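Local coordinates for protein probable translation initiation factor eIF-2B subunit epsilon (Schizosaccharomyces pombe, PDB 5B04) that forms part of the eIF2B complex, which catalyses the exchange of GDP for GTP on the gamma subunit of translation initiation factor eIF2, at residues R169-D180 with H209-D220. Numbering follows the deposited sequence.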
loop_
_atom_site.group_PDB
_atom_site.type_symbol
_atom_site.label_atom_id
_atom_site.label_comp_id
_atom_site.label_asym_id
_atom_site.label_seq_id
_atom_site.Cartn_x
_atom_site.Cartn_y
_atom_site.Cartn_z
ATOM N N ARG I 169 13.577 -44.467 24.764
ATOM C CA ARG I 169 12.920 -45.455 25.611
ATOM C C ARG I 169 13.616 -46.810 25.515
ATOM O O ARG I 169 13.215 -47.669 24.728
ATOM C CB ARG I 169 11.445 -45.589 25.224
ATOM C CG ARG I 169 10.596 -46.383 26.207
ATOM C CD ARG I 169 9.133 -46.377 25.785
ATOM N NE ARG I 169 8.250 -46.913 26.818
ATOM C CZ ARG I 169 7.747 -48.143 26.812
ATOM N NH1 ARG I 169 8.036 -48.975 25.822
ATOM N NH2 ARG I 169 6.952 -48.540 27.796
ATOM N N ALA I 170 14.659 -46.996 26.318
ATOM C CA ALA I 170 15.392 -48.257 26.339
ATOM C C ALA I 170 14.652 -49.298 27.176
ATOM O O ALA I 170 13.477 -49.121 27.493
ATOM C CB ALA I 170 16.799 -48.047 26.870
ATOM N N ARG I 171 15.340 -50.376 27.538
ATOM C CA ARG I 171 14.691 -51.502 28.206
ATOM C C ARG I 171 14.310 -51.200 29.655
ATOM O O ARG I 171 13.241 -51.607 30.114
ATOM C CB ARG I 171 15.590 -52.740 28.153
ATOM C CG ARG I 171 14.916 -54.008 28.656
ATOM C CD ARG I 171 13.575 -54.235 27.968
ATOM N NE ARG I 171 13.722 -54.777 26.619
ATOM C CZ ARG I 171 12.706 -55.021 25.798
ATOM N NH1 ARG I 171 11.463 -54.767 26.183
ATOM N NH2 ARG I 171 12.933 -55.518 24.589
ATOM N N THR I 172 15.180 -50.498 30.375
ATOM C CA THR I 172 14.876 -50.091 31.745
ATOM C C THR I 172 13.681 -49.143 31.752
ATOM O O THR I 172 12.798 -49.239 32.607
ATOM C CB THR I 172 16.087 -49.408 32.419
ATOM O OG1 THR I 172 17.079 -50.393 32.735
ATOM C CG2 THR I 172 15.670 -48.699 33.701
ATOM N N GLU I 173 13.653 -48.241 30.777
ATOM C CA GLU I 173 12.586 -47.256 30.665
ATOM C C GLU I 173 11.306 -47.872 30.102
ATOM O O GLU I 173 10.216 -47.328 30.281
ATOM C CB GLU I 173 13.033 -46.080 29.789
ATOM C CG GLU I 173 14.128 -45.210 30.401
ATOM C CD GLU I 173 15.492 -45.876 30.394
ATOM O OE1 GLU I 173 15.669 -46.865 29.652
ATOM O OE2 GLU I 173 16.387 -45.413 31.132
ATOM N N SER I 174 11.443 -49.007 29.422
ATOM C CA SER I 174 10.293 -49.693 28.842
ATOM C C SER I 174 9.493 -50.423 29.915
ATOM O O SER I 174 9.886 -51.497 30.372
ATOM C CB SER I 174 10.739 -50.679 27.760
ATOM O OG SER I 174 9.624 -51.311 27.156
ATOM N N SER I 175 8.369 -49.836 30.310
ATOM C CA SER I 175 7.525 -50.414 31.347
ATOM C C SER I 175 6.051 -50.126 31.084
ATOM O O SER I 175 5.709 -49.128 30.450
ATOM C CB SER I 175 7.922 -49.873 32.723
ATOM O OG SER I 175 9.308 -50.047 32.965
ATOM N N VAL I 176 5.183 -51.006 31.572
ATOM C CA VAL I 176 3.744 -50.801 31.446
ATOM C C VAL I 176 3.170 -50.188 32.717
ATOM O O VAL I 176 3.292 -50.754 33.803
ATOM C CB VAL I 176 3.000 -52.116 31.146
ATOM C CG1 VAL I 176 1.496 -51.886 31.158
ATOM C CG2 VAL I 176 3.440 -52.682 29.809
ATOM N N PHE I 177 2.548 -49.023 32.571
ATOM C CA PHE I 177 1.886 -48.360 33.685
ATOM C C PHE I 177 0.373 -48.435 33.529
ATOM O O PHE I 177 -0.152 -48.291 32.425
ATOM C CB PHE I 177 2.326 -46.896 33.788
ATOM C CG PHE I 177 3.734 -46.711 34.281
ATOM C CD1 PHE I 177 4.813 -46.920 33.439
ATOM C CD2 PHE I 177 3.976 -46.308 35.583
ATOM C CE1 PHE I 177 6.108 -46.743 33.891
ATOM C CE2 PHE I 177 5.268 -46.128 36.041
ATOM C CZ PHE I 177 6.336 -46.346 35.193
ATOM N N VAL I 178 -0.325 -48.670 34.634
ATOM C CA VAL I 178 -1.781 -48.589 34.646
ATOM C C VAL I 178 -2.197 -47.529 35.655
ATOM O O VAL I 178 -2.065 -47.720 36.864
ATOM C CB VAL I 178 -2.435 -49.934 34.992
ATOM C CG1 VAL I 178 -3.948 -49.784 35.054
ATOM C CG2 VAL I 178 -2.041 -50.992 33.974
ATOM N N ILE I 179 -2.694 -46.407 35.149
ATOM C CA ILE I 179 -2.904 -45.226 35.975
ATOM C C ILE I 179 -4.366 -44.793 36.025
ATOM O O ILE I 179 -5.077 -44.851 35.022
ATOM C CB ILE I 179 -2.052 -44.047 35.463
ATOM C CG1 ILE I 179 -0.727 -44.552 34.886
ATOM C CG2 ILE I 179 -1.809 -43.042 36.570
ATOM C CD1 ILE I 179 0.186 -43.453 34.394
ATOM N N ASP I 180 -4.810 -44.361 37.204
ATOM C CA ASP I 180 -6.137 -43.780 37.360
ATOM C C ASP I 180 -6.168 -42.438 36.636
ATOM O O ASP I 180 -5.453 -41.511 37.009
ATOM C CB ASP I 180 -6.485 -43.614 38.843
ATOM C CG ASP I 180 -7.967 -43.378 39.081
ATOM O OD1 ASP I 180 -8.605 -42.664 38.279
ATOM O OD2 ASP I 180 -8.496 -43.911 40.079
ATOM N N HIS I 209 -11.610 -48.060 41.233
ATOM C CA HIS I 209 -11.144 -46.889 40.489
ATOM C C HIS I 209 -12.105 -46.191 39.528
ATOM O O HIS I 209 -12.316 -44.994 39.659
ATOM C CB HIS I 209 -9.792 -47.018 39.834
ATOM C CG HIS I 209 -8.700 -47.194 40.819
ATOM N ND1 HIS I 209 -8.252 -46.165 41.609
ATOM C CD2 HIS I 209 -7.997 -48.285 41.181
ATOM C CE1 HIS I 209 -7.302 -46.610 42.405
ATOM N NE2 HIS I 209 -7.125 -47.894 42.162
ATOM N N GLU I 210 -12.623 -46.926 38.551
ATOM C CA GLU I 210 -13.667 -46.480 37.614
ATOM C C GLU I 210 -13.170 -45.703 36.398
ATOM O O GLU I 210 -13.971 -45.134 35.685
ATOM C CB GLU I 210 -14.574 -45.418 38.253
ATOM C CG GLU I 210 -16.015 -45.802 38.514
ATOM C CD GLU I 210 -16.923 -44.589 38.485
ATOM O OE1 GLU I 210 -16.562 -43.601 37.826
ATOM O OE2 GLU I 210 -17.994 -44.614 39.114
ATOM N N GLU I 211 -11.877 -45.708 36.119
ATOM C CA GLU I 211 -11.400 -45.165 34.856
ATOM C C GLU I 211 -9.972 -45.645 34.991
ATOM O O GLU I 211 -9.451 -45.662 36.083
ATOM C CB GLU I 211 -11.715 -43.723 34.488
ATOM C CG GLU I 211 -11.949 -43.493 33.009
ATOM C CD GLU I 211 -12.532 -42.133 32.721
ATOM O OE1 GLU I 211 -11.839 -41.282 32.137
ATOM O OE2 GLU I 211 -13.695 -41.912 33.086
ATOM N N LEU I 212 -9.324 -46.012 33.899
ATOM C CA LEU I 212 -8.006 -46.609 34.007
ATOM C C LEU I 212 -7.300 -46.556 32.681
ATOM O O LEU I 212 -7.841 -46.988 31.684
ATOM C CB LEU I 212 -7.884 -48.015 34.551
ATOM C CG LEU I 212 -7.974 -48.177 36.054
ATOM C CD1 LEU I 212 -8.060 -49.643 36.404
ATOM C CD2 LEU I 212 -6.758 -47.571 36.707
ATOM N N GLU I 213 -6.068 -46.073 32.677
ATOM C CA GLU I 213 -5.293 -46.022 31.458
ATOM C C GLU I 213 -4.083 -46.921 31.517
ATOM O O GLU I 213 -3.224 -46.743 32.337
ATOM C CB GLU I 213 -4.840 -44.594 31.206
ATOM C CG GLU I 213 -4.394 -44.314 29.788
ATOM C CD GLU I 213 -4.232 -42.842 29.518
ATOM O OE1 GLU I 213 -4.172 -42.443 28.349
ATOM O OE2 GLU I 213 -4.169 -42.077 30.481
ATOM N N VAL I 214 -4.015 -47.867 30.599
ATOM C CA VAL I 214 -2.866 -48.747 30.430
ATOM C C VAL I 214 -1.909 -48.130 29.421
ATOM O O VAL I 214 -2.245 -47.982 28.246
ATOM C CB VAL I 214 -3.282 -50.151 29.958
ATOM C CG1 VAL I 214 -2.059 -51.039 29.800
ATOM C CG2 VAL I 214 -4.272 -50.765 30.933
ATOM N N ARG I 215 -0.715 -47.769 29.879
ATOM C CA ARG I 215 0.198 -46.990 29.053
ATOM C C ARG I 215 1.541 -47.677 28.814
ATOM O O ARG I 215 2.326 -47.877 29.741
ATOM C CB ARG I 215 0.425 -45.617 29.686
ATOM C CG ARG I 215 -0.859 -44.861 29.977
ATOM C CD ARG I 215 -0.596 -43.397 30.278
ATOM N NE ARG I 215 -0.089 -42.687 29.108
ATOM C CZ ARG I 215 0.037 -41.366 29.033
ATOM N NH1 ARG I 215 -0.312 -40.605 30.062
ATOM N NH2 ARG I 215 0.507 -40.805 27.927
ATOM N N ASN I 216 1.791 -48.032 27.558
ATOM C CA ASN I 216 3.081 -48.566 27.143
ATOM C C ASN I 216 3.850 -47.500 26.368
ATOM O O ASN I 216 4.852 -47.781 25.709
ATOM C CB ASN I 216 2.892 -49.829 26.297
ATOM C CG ASN I 216 4.191 -50.578 26.061
ATOM O OD1 ASN I 216 5.173 -50.383 26.777
ATOM N ND2 ASN I 216 4.203 -51.436 25.048
ATOM N N ASP I 217 3.369 -46.264 26.459
ATOM C CA ASP I 217 3.969 -45.149 25.735
ATOM C C ASP I 217 4.828 -44.278 26.644
ATOM O O ASP I 217 5.313 -43.228 26.226
ATOM C CB ASP I 217 2.881 -44.294 25.081
ATOM C CG ASP I 217 1.944 -43.668 26.097
ATOM O OD1 ASP I 217 1.451 -44.399 26.980
ATOM O OD2 ASP I 217 1.709 -42.444 26.018
ATOM N N LEU I 218 5.016 -44.712 27.883
ATOM C CA LEU I 218 5.717 -43.896 28.866
ATOM C C LEU I 218 7.195 -44.251 28.996
ATOM O O LEU I 218 7.578 -45.418 28.912
ATOM C CB LEU I 218 5.038 -44.019 30.232
ATOM C CG LEU I 218 3.601 -43.507 30.304
ATOM C CD1 LEU I 218 3.065 -43.600 31.725
ATOM C CD2 LEU I 218 3.519 -42.080 29.785
ATOM N N ILE I 219 8.019 -43.227 29.195
ATOM C CA ILE I 219 9.426 -43.419 29.519
ATOM C C ILE I 219 9.618 -43.329 31.028
ATOM O O ILE I 219 9.363 -42.287 31.634
ATOM C CB ILE I 219 10.327 -42.379 28.823
ATOM C CG1 ILE I 219 10.438 -42.683 27.329
ATOM C CG2 ILE I 219 11.711 -42.365 29.455
ATOM C CD1 ILE I 219 11.424 -41.794 26.597
ATOM N N ASP I 220 10.058 -44.427 31.633
ATOM C CA ASP I 220 10.299 -44.453 33.069
ATOM C C ASP I 220 11.645 -43.810 33.381
ATOM O O ASP I 220 12.683 -44.472 33.356
ATOM C CB ASP I 220 10.246 -45.887 33.600
ATOM C CG ASP I 220 10.306 -45.954 35.114
ATOM O OD1 ASP I 220 10.160 -44.899 35.768
ATOM O OD2 ASP I 220 10.492 -47.066 35.653
#
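R169 reaches across to the break around N216 and D217, and to the L218 carbonyl just after it, with its guanidinium group. Its side chain runs extended, with CG anti to the backbone N (chi1 -169°). R169 CB and CG lie along I219 CG1, the two chains pointing opposite ways. R169 NE gives an almost straight hydrogen bond to L218 O (2.7 Å), which lies in the guanidinium plane. The bond from R169 NH2 to N216 OD1 (2.8 Å) is bent, and OD1 lies out of that plane. N216 O sits over one guanidinium face and S174 CA over the other.

Before the break, strand 212-215 runs antiparallel to strand 175-179. F177 with R215 and I179 with E213 are hydrogen-bonded pairs. V178 and V214 form the non-hydrogen-bonded pair between them, their CG2 atoms 3.8 Å apart. On the face of F177 and I179, L218 CD1 touches I179 CD1 (3.9 Å) and F177 CB (4.0 Å). The D220 carboxylate stands at the F177 ring edge, planes 83° apart, and is salt-bridged to R244. R215 and D217 form a two-pronged salt bridge, NE to OD1 and NH2 to OD2; E161 also salt-bridges R215.

Strand 212-215 also pairs with a strand of the gamma subunit, continuing the nucleotidyltransferase-like domain's sheet. N216 ND2 hydrogen-bonds to L225 O of the gamma subunit. Neutral oxygens of L218, N216 and P164 meet the buried R169 guanidinium, tying loop 169-174 to the break and probably stabilising its charge.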